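Local coordinates for protein cytochrome cL (Hyphomicrobium denitrificans, PDB 2D0W) that probably accepts electrons from methanol dehydrogenase through a covalently attached heme during methanol oxidation in the periplasm, at residues A[147-150]-A[151-155]; A[53-56]-A[57-61]; A[113-116]-A[117-121]. All coordinates share one frame; numbering follows the deposited sequence.

Contact 1. Residues A[147-150]-A[151-155]. With ZN (zinc ion), chain F.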
loop_
_atom_site.group_PDB
_atom_site.type_symbol
_atom_site.label_atom_id
_atom_site.label_comp_id
_atom_site.label_asym_id
_atom_site.label_seq_id
_atom_site.Cartn_x
_atom_site.Cartn_y
_atom_site.Cartn_z
ATOM N N PHE A 147 3.439 9.703 -10.707
ATOM C CA PHE A 147 4.800 9.255 -10.324
ATOM C C PHE A 147 5.689 9.289 -11.565
ATOM O O PHE A 147 5.270 8.838 -12.602
ATOM C CB PHE A 147 4.766 7.843 -9.741
ATOM C CG PHE A 147 6.133 7.282 -9.343
ATOM C CD1 PHE A 147 6.708 6.234 -10.079
ATOM C CD2 PHE A 147 6.814 7.760 -8.209
ATOM C CE1 PHE A 147 7.948 5.703 -9.750
ATOM C CE2 PHE A 147 8.068 7.238 -7.855
ATOM C CZ PHE A 147 8.627 6.185 -8.624
ATOM N N ASP A 148 6.894 9.825 -11.425
ATOM C CA ASP A 148 7.920 9.832 -12.457
ATOM C C ASP A 148 9.152 9.147 -11.934
ATOM O O ASP A 148 9.871 9.723 -11.113
ATOM C CB ASP A 148 8.322 11.266 -12.809
ATOM C CG ASP A 148 9.349 11.313 -13.931
ATOM O OD1 ASP A 148 9.695 10.234 -14.513
ATOM O OD2 ASP A 148 9.800 12.424 -14.244
ATOM N N ILE A 149 9.404 7.927 -12.400
ATOM C CA ILE A 149 10.579 7.125 -11.956
ATOM C C ILE A 149 11.933 7.836 -12.152
ATOM O O ILE A 149 12.859 7.648 -11.355
ATOM C CB ILE A 149 10.619 5.753 -12.656
ATOM C CG1 ILE A 149 11.820 4.881 -12.167
ATOM C CG2 ILE A 149 10.661 5.932 -14.121
ATOM C CD1 ILE A 149 11.708 4.344 -10.707
ATOM N N LYS A 150 12.029 8.640 -13.209
ATOM C CA LYS A 150 13.231 9.419 -13.521
ATOM C C LYS A 150 13.582 10.408 -12.427
ATOM O O LYS A 150 14.719 10.389 -11.921
ATOM C CB LYS A 150 13.083 10.142 -14.847
ATOM C CG LYS A 150 12.977 9.206 -16.055
ATOM C CD LYS A 150 12.759 10.036 -17.360
ATOM C CE LYS A 150 11.428 10.843 -17.302
ATOM N NZ LYS A 150 11.025 11.346 -18.656
ATOM N N ALA A 151 12.597 11.210 -12.024
ATOM C CA ALA A 151 12.721 12.122 -10.890
ATOM C C ALA A 151 12.986 11.414 -9.577
ATOM O O ALA A 151 13.768 11.907 -8.777
ATOM C CB ALA A 151 11.461 12.997 -10.739
ATOM N N TRP A 152 12.314 10.277 -9.367
ATOM C CA TRP A 152 12.492 9.442 -8.196
ATOM C C TRP A 152 13.931 8.933 -8.068
ATOM O O TRP A 152 14.506 8.935 -6.972
ATOM C CB TRP A 152 11.549 8.228 -8.258
ATOM C CG TRP A 152 11.728 7.264 -7.018
ATOM C CD1 TRP A 152 12.351 6.022 -6.998
ATOM C CD2 TRP A 152 11.296 7.507 -5.659
ATOM N NE1 TRP A 152 12.318 5.499 -5.721
ATOM C CE2 TRP A 152 11.682 6.383 -4.887
ATOM C CE3 TRP A 152 10.614 8.553 -5.030
ATOM C CZ2 TRP A 152 11.403 6.286 -3.513
ATOM C CZ3 TRP A 152 10.339 8.461 -3.661
ATOM C CH2 TRP A 152 10.733 7.326 -2.916
ATOM N N GLU A 153 14.465 8.430 -9.176
ATOM C CA GLU A 153 15.840 7.920 -9.227
ATOM C C GLU A 153 16.891 9.033 -9.116
ATOM O O GLU A 153 17.980 8.785 -8.623
ATOM C CB GLU A 153 16.109 7.140 -10.515
ATOM C CG GLU A 153 15.197 5.909 -10.835
ATOM C CD GLU A 153 15.378 4.705 -9.897
ATOM O OE1 GLU A 153 14.968 3.569 -10.295
ATOM O OE2 GLU A 153 15.887 4.859 -8.768
ATOM N N ALA A 154 16.566 10.229 -9.606
ATOM C CA ALA A 154 17.495 11.366 -9.583
ATOM C C ALA A 154 17.518 12.140 -8.262
ATOM O O ALA A 154 18.583 12.554 -7.796
ATOM C CB ALA A 154 17.186 12.311 -10.732
ATOM N N THR A 155 16.353 12.378 -7.677
ATOM C CA THR A 155 16.255 13.333 -6.555
ATOM C C THR A 155 15.216 12.912 -5.525
ATOM O O THR A 155 15.340 13.218 -4.337
ATOM C CB THR A 155 15.916 14.779 -7.045
ATOM O OG1 THR A 155 14.717 14.755 -7.846
ATOM C CG2 THR A 155 17.040 15.349 -7.878
HETATM ZN ZN ZN F . 14.891 2.019 -8.670
HETATM O O HOH W 1 13.215 0.266 -9.378
#
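Glu153 N reaches back one turn to Ile149 O, 2.8 Å away, the shortest polar bond across this first turn of helix 149-161, and it comes in tilted from the carbonyl plane. The neighbouring bond, Trp152 N to Asp148 O at 3.1 Å, lies in the carbonyl plane and is straighter, with 162° at the hydrogen. Asp148 is the N-cap: its OD1 accepts from Lys150 N (3.1 Å), which approaches from above the carboxylate plane, so an amide that has no carbonyl of the helix before it is given an acceptor.

On the zinc side, Ile149 and Glu153 lie side by side and point the same way. Glu153 bends at its second torsion (chi2 -68°), which brings the carboxylate alongside the isoleucine, and Ile149 CD1 rests 3.4 Å from Glu153 OE1. That oxygen binds the zinc ion at 2.2 Å. Glu153 OE2 stays 3.0 Å from the zinc ion, so the carboxylate binds through one oxygen, and OE2 makes a weak, long ion pair with Lys157. Water 1 is a second ligand of the ion.

Phe147, just ahead of the cap, brings the CZ corner of its ring to Trp152 CB at 3.6 Å. The two aromatic groups meet obliquely, neither stacked nor edge-to-face, with the phenyl and the five-membered indole ring turned 54° apart. Trp121 packs against both rings, and Trp152 NE1 donates to OE2 of Glu52, which belongs to the same zinc site as Glu153.

The chemistry is split by side of the helix. Aromatic packing faces the protein, whereas a monodentate zinc-binding carboxylate lies beside an isoleucine near the surface, where the cation would be expected to favour the ionised form of the carboxylate and to draw most strongly on its bound oxygen.

Contact 2. Residues A[53-56]-A[57-61]. With HEM (protoporphyrin IX containing Fe), chain H.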
loop_
_atom_site.group_PDB
_atom_site.type_symbol
_atom_site.label_atom_id
_atom_site.label_comp_id
_atom_site.label_asym_id
_atom_site.label_seq_id
_atom_site.Cartn_x
_atom_site.Cartn_y
_atom_site.Cartn_z
ATOM N N GLU A 53 11.383 -0.651 -1.131
ATOM C CA GLU A 53 12.236 -1.852 -1.009
ATOM C C GLU A 53 11.426 -3.159 -0.834
ATOM O O GLU A 53 11.771 -4.178 -1.410
ATOM C CB GLU A 53 13.373 -1.714 0.043
ATOM C CG GLU A 53 12.979 -1.194 1.394
ATOM C CD GLU A 53 14.192 -0.696 2.243
ATOM O OE1 GLU A 53 15.021 -1.538 2.652
ATOM O OE2 GLU A 53 14.292 0.539 2.511
ATOM N N ILE A 54 10.384 -3.101 -0.010
ATOM C CA ILE A 54 9.477 -4.242 0.235
ATOM C C ILE A 54 8.830 -4.656 -1.086
ATOM O O ILE A 54 8.904 -5.829 -1.492
ATOM C CB ILE A 54 8.405 -3.853 1.279
ATOM C CG1 ILE A 54 9.049 -3.696 2.654
ATOM C CG2 ILE A 54 7.245 -4.885 1.343
ATOM C CD1 ILE A 54 8.104 -2.963 3.631
ATOM N N TYR A 55 8.299 -3.660 -1.798
ATOM C CA TYR A 55 7.657 -3.838 -3.110
ATOM C C TYR A 55 8.554 -4.504 -4.148
ATOM O O TYR A 55 8.182 -5.470 -4.873
ATOM C CB TYR A 55 7.149 -2.467 -3.650
ATOM C CG TYR A 55 6.550 -2.639 -5.007
ATOM C CD1 TYR A 55 5.193 -2.979 -5.158
ATOM C CD2 TYR A 55 7.339 -2.531 -6.153
ATOM C CE1 TYR A 55 4.632 -3.217 -6.401
ATOM C CE2 TYR A 55 6.752 -2.726 -7.421
ATOM C CZ TYR A 55 5.406 -3.105 -7.503
ATOM O OH TYR A 55 4.807 -3.322 -8.699
ATOM N N LEU A 56 9.775 -4.016 -4.205
ATOM C CA LEU A 56 10.675 -4.454 -5.249
ATOM C C LEU A 56 10.990 -5.899 -4.999
ATOM O O LEU A 56 11.071 -6.698 -5.913
ATOM C CB LEU A 56 11.951 -3.606 -5.273
ATOM C CG LEU A 56 11.834 -2.225 -5.935
ATOM C CD1 LEU A 56 13.159 -1.398 -5.866
ATOM C CD2 LEU A 56 11.327 -2.353 -7.384
ATOM N N GLU A 57 11.235 -6.226 -3.741
ATOM C CA GLU A 57 11.676 -7.570 -3.437
ATOM C C GLU A 57 10.594 -8.629 -3.607
ATOM O O GLU A 57 10.874 -9.759 -4.027
ATOM C CB GLU A 57 12.325 -7.620 -2.059
ATOM C CG GLU A 57 13.793 -7.110 -2.157
ATOM C CD GLU A 57 14.710 -8.083 -2.894
ATOM O OE1 GLU A 57 14.347 -9.260 -3.031
ATOM O OE2 GLU A 57 15.819 -7.679 -3.331
ATOM N N SER A 58 9.364 -8.284 -3.289
ATOM C CA SER A 58 8.349 -9.324 -3.181
ATOM C C SER A 58 7.203 -9.216 -4.190
ATOM O O SER A 58 6.413 -10.160 -4.341
ATOM C CB SER A 58 7.827 -9.389 -1.719
ATOM O OG SER A 58 8.780 -10.111 -0.852
ATOM N N CYS A 59 7.079 -8.072 -4.862
ATOM C CA CYS A 59 5.914 -7.832 -5.700
ATOM C C CYS A 59 6.255 -7.497 -7.147
ATOM O O CYS A 59 5.445 -7.730 -8.035
ATOM C CB CYS A 59 5.047 -6.667 -5.112
ATOM S SG CYS A 59 4.840 -6.631 -3.340
ATOM N N SER A 60 7.418 -6.916 -7.394
ATOM C CA SER A 60 7.650 -6.300 -8.686
ATOM C C SER A 60 7.947 -7.343 -9.773
ATOM O O SER A 60 7.798 -7.047 -10.947
ATOM C CB SER A 60 8.764 -5.261 -8.640
ATOM O OG SER A 60 10.030 -5.879 -8.498
ATOM N N GLY A 61 8.340 -8.549 -9.380
ATOM C CA GLY A 61 8.531 -9.632 -10.351
ATOM C C GLY A 61 7.240 -9.904 -11.096
ATOM O O GLY A 61 7.244 -10.238 -12.269
HETATM C CHA HEM H . -3.642 -9.038 -8.130
HETATM C CHB HEM H . -0.769 -6.545 -5.078
HETATM C CHC HEM H . 2.682 -9.986 -5.218
HETATM C CHD HEM H . 0.357 -11.742 -9.102
HETATM C C1A HEM H . -3.227 -8.064 -7.219
HETATM C C2A HEM H . -3.990 -6.947 -6.675
HETATM C C3A HEM H . -3.182 -6.262 -5.866
HETATM C C4A HEM H . -1.878 -6.911 -5.818
HETATM C CMA HEM H . -3.517 -4.961 -5.067
HETATM C CAA HEM H . -5.446 -6.587 -7.046
HETATM C CBA HEM H . -5.359 -5.702 -8.302
HETATM C CGA HEM H . -6.710 -5.118 -8.699
HETATM O O1A HEM H . -7.656 -5.129 -7.875
HETATM O O2A HEM H . -6.824 -4.649 -9.857
HETATM C C1B HEM H . 0.393 -7.276 -4.804
HETATM C C2B HEM H . 1.512 -6.970 -3.905
HETATM C C3B HEM H . 2.342 -7.896 -3.894
HETATM C C4B HEM H . 1.962 -8.899 -4.840
HETATM C CMB HEM H . 1.575 -5.631 -3.173
HETATM C CAB HEM H . 3.443 -8.106 -2.843
HETATM C CBB HEM H . 3.170 -8.094 -1.574
HETATM C C1C HEM H . 2.369 -10.764 -6.312
HETATM C C2C HEM H . 3.053 -11.998 -6.748
HETATM C C3C HEM H . 2.446 -12.431 -7.837
HETATM C C4C HEM H . 1.265 -11.587 -8.080
HETATM C CMC HEM H . 4.486 -12.276 -6.320
HETATM C CAC HEM H . 2.911 -13.467 -8.911
HETATM C CBC HEM H . 3.402 -14.591 -8.462
HETATM C C1D HEM H . -0.945 -11.288 -9.175
HETATM C C2D HEM H . -1.979 -11.780 -10.066
HETATM C C3D HEM H . -3.223 -10.952 -9.760
HETATM C C4D HEM H . -2.832 -10.009 -8.730
HETATM C CMD HEM H . -1.836 -12.931 -11.108
HETATM C CAD HEM H . -4.659 -11.052 -10.390
HETATM C CBD HEM H . -5.446 -11.790 -9.303
HETATM C CGD HEM H . -6.942 -11.690 -9.461
HETATM O O1D HEM H . -7.687 -12.179 -8.592
HETATM O O2D HEM H . -7.381 -11.091 -10.453
HETATM N NA HEM H . -1.957 -7.982 -6.681
HETATM N NB HEM H . 0.797 -8.456 -5.393
HETATM N NC HEM H . 1.254 -10.575 -7.116
HETATM N ND HEM H . -1.488 -10.241 -8.437
HETATM FE FE HEM H . -0.377 -9.351 -6.822
HETATM O O HOH W 2 9.642 -7.848 0.412
#
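Glu53 O takes Glu57 N at 3.1 Å, opening the last full turn of helix 48-58. Ile54 O follows with Ser58 N, and it also receives a hydrogen from water 2, which lies 2.7 Å from Ser58 OG and thus bridges that hydroxyl to the helix backbone.

Tyr55 makes the main side-chain contacts. Its O accepts Cys59 N at 2.8 Å and, weakly, Ser60 N, as the chain leaves the helix. With CG opposite the backbone nitrogen (chi1 178°), its ring reaches along the chain to the Cys59-Ser60 link: Cys59 C and Ser60 N lie over one face, CD1 meets Cys59 CB at 3.7 Å and CE2 meets Ser60 CB at 3.5 Å. Cys59 SG stands obliquely off the ring, 4.9 Å from its centroid, and Tyr55 OH donates to Gly64 O, beyond the turn.

Leu56 O, finally, is met in its carbonyl plane, on a lone pair, by Ser60 OG at 2.9 Å, so a side chain takes over where the helical backbone pattern ends.

Cys59 SG is bonded covalently to heme CAB. It is the first cysteine of the CXXCH motif of c-type cytochromes, completed by Cys62 and the axial ligand His63.

Contact 3. Residues A[113-116]-A[117-121]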
loop_
_atom_site.group_PDB
_atom_site.type_symbol
_atom_site.label_atom_id
_atom_site.label_comp_id
_atom_site.label_asym_id
_atom_site.label_seq_id
_atom_site.Cartn_x
_atom_site.Cartn_y
_atom_site.Cartn_z
ATOM N N ASP A 113 3.301 -2.931 10.262
ATOM C CA ASP A 113 3.821 -1.564 10.051
ATOM C C ASP A 113 4.441 -1.470 8.655
ATOM O O ASP A 113 4.276 -0.459 7.971
ATOM C CB ASP A 113 4.842 -1.191 11.138
ATOM C CG ASP A 113 5.184 0.313 11.141
ATOM O OD1 ASP A 113 4.270 1.164 11.233
ATOM O OD2 ASP A 113 6.387 0.633 11.015
ATOM N N ASN A 114 5.106 -2.548 8.245
ATOM C CA ASN A 114 5.694 -2.623 6.914
ATOM C C ASN A 114 4.641 -2.739 5.841
ATOM O O ASN A 114 4.779 -2.150 4.783
ATOM C CB ASN A 114 6.733 -3.744 6.805
ATOM C CG ASN A 114 8.063 -3.377 7.527
ATOM O OD1 ASN A 114 8.419 -2.238 7.630
ATOM N ND2 ASN A 114 8.749 -4.362 8.041
ATOM N N MET A 115 3.586 -3.495 6.115
ATOM C CA MET A 115 2.448 -3.562 5.191
ATOM C C MET A 115 1.957 -2.174 4.879
ATOM O O MET A 115 1.545 -1.864 3.746
ATOM C CB MET A 115 1.308 -4.365 5.828
ATOM C CG MET A 115 0.012 -4.252 5.048
ATOM S SD MET A 115 0.072 -5.265 3.561
ATOM C CE MET A 115 -0.431 -6.825 4.279
ATOM N N LEU A 116 1.941 -1.316 5.896
ATOM C CA LEU A 116 1.387 0.039 5.699
ATOM C C LEU A 116 2.270 0.938 4.853
ATOM O O LEU A 116 1.793 1.888 4.227
ATOM C CB LEU A 116 1.059 0.673 7.057
ATOM C CG LEU A 116 -0.079 0.024 7.804
ATOM C CD1 LEU A 116 -0.257 0.749 9.110
ATOM C CD2 LEU A 116 -1.385 0.029 6.962
ATOM N N LYS A 117 3.576 0.689 4.895
ATOM C CA LYS A 117 4.551 1.431 4.100
ATOM C C LYS A 117 4.525 0.928 2.660
ATOM O O LYS A 117 4.689 1.648 1.689
ATOM C CB LYS A 117 5.958 1.234 4.676
ATOM C CG LYS A 117 6.216 1.916 6.034
ATOM C CD LYS A 117 7.614 1.485 6.537
ATOM C CE LYS A 117 8.082 2.275 7.714
ATOM N NZ LYS A 117 7.109 2.081 8.784
ATOM N N LEU A 118 4.342 -0.364 2.531
ATOM C CA LEU A 118 4.130 -0.951 1.193
ATOM C C LEU A 118 2.936 -0.284 0.502
ATOM O O LEU A 118 2.999 0.076 -0.673
ATOM C CB LEU A 118 3.861 -2.452 1.327
ATOM C CG LEU A 118 3.410 -3.202 0.065
ATOM C CD1 LEU A 118 4.362 -2.972 -1.114
ATOM C CD2 LEU A 118 3.215 -4.716 0.413
ATOM N N ILE A 119 1.832 -0.162 1.220
ATOM C CA ILE A 119 0.602 0.431 0.630
ATOM C C ILE A 119 0.894 1.927 0.258
ATOM O O ILE A 119 0.510 2.402 -0.806
ATOM C CB ILE A 119 -0.550 0.277 1.613
ATOM C CG1 ILE A 119 -1.033 -1.177 1.647
ATOM C CG2 ILE A 119 -1.740 1.244 1.299
ATOM C CD1 ILE A 119 -2.009 -1.544 2.825
ATOM N N ALA A 120 1.615 2.653 1.103
ATOM C CA ALA A 120 1.975 4.056 0.793
ATOM C C ALA A 120 2.752 4.120 -0.495
ATOM O O ALA A 120 2.567 5.042 -1.296
ATOM C CB ALA A 120 2.805 4.696 1.918
ATOM N N TRP A 121 3.631 3.141 -0.711
ATOM C CA TRP A 121 4.422 3.090 -1.985
ATOM C C TRP A 121 3.504 2.844 -3.158
ATOM O O TRP A 121 3.656 3.488 -4.183
ATOM C CB TRP A 121 5.506 1.989 -1.995
ATOM C CG TRP A 121 6.300 1.926 -3.285
ATOM C CD1 TRP A 121 6.376 0.875 -4.180
ATOM C CD2 TRP A 121 7.114 2.958 -3.821
ATOM N NE1 TRP A 121 7.208 1.200 -5.230
ATOM C CE2 TRP A 121 7.671 2.477 -5.032
ATOM C CE3 TRP A 121 7.440 4.253 -3.395
ATOM C CZ2 TRP A 121 8.529 3.262 -5.833
ATOM C CZ3 TRP A 121 8.293 5.040 -4.211
ATOM C CH2 TRP A 121 8.819 4.525 -5.407
#
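Leu118 N to Asn114 O (2.9 Å), Ile119 N to Met115 O and Ala120 N to Leu116 O are i to i+4 bonds of helix 112-124; Lys117 N is held weakly by both Asp113 O and Asn114 O.

Lys117 runs extended until its last torsion (chi4 60°), which turns NZ back onto Asp113 OD2 at 2.8 Å. In this i to i+4 salt bridge the ammonium comes from above the carboxylate plane, 51° out of it. Asp113 OD1 is hydrogen-bonded to Tyr41 OH and Thr27 OG1, so the group is fixed from both oxygens. Replacing Lys117 with a methionine would probably leave Asp113 OD2 without its charged mate and its carboxylate freer to turn.

The apolar side chains meet one turn apart. Ile119 CD1 lies 4.0 Å from Met115 CG, their chains crossing at a slant, and both lean on Phe92 and Ile95 of helix 88-97. Leu116 turns instead toward Val30 and Phe33 of helix 28-36.

Leu118 lines the heme pocket, and Tyr55 and Ile54 pack on it: helix 112-124 corresponds to the C-terminal helix of the cytochrome c core and packs on helix 48-58, the counterpart of its N-terminal helix, beside the heme.

From the N terminus the order is contact 2, contact 3, contact 1, in series, with none nested in or crossing another. Each stays within a single turn or two of continuous chain and so closes no long loop; the long-range ties run between them. Contacts 2 and 3, their centres about 12 Å apart, touch where Ile54 packs on Asn114 and Tyr55 on Trp121, joining the helix that leads to the heme attachment site to helix 112-124. Trp121 then meets Phe147 and Trp152 of contact 1, drawing helix 149-161 onto the same core. Contacts 1 and 2 do not touch, their nearest atoms about 7 Å apart; Trp121, which meets both, links them.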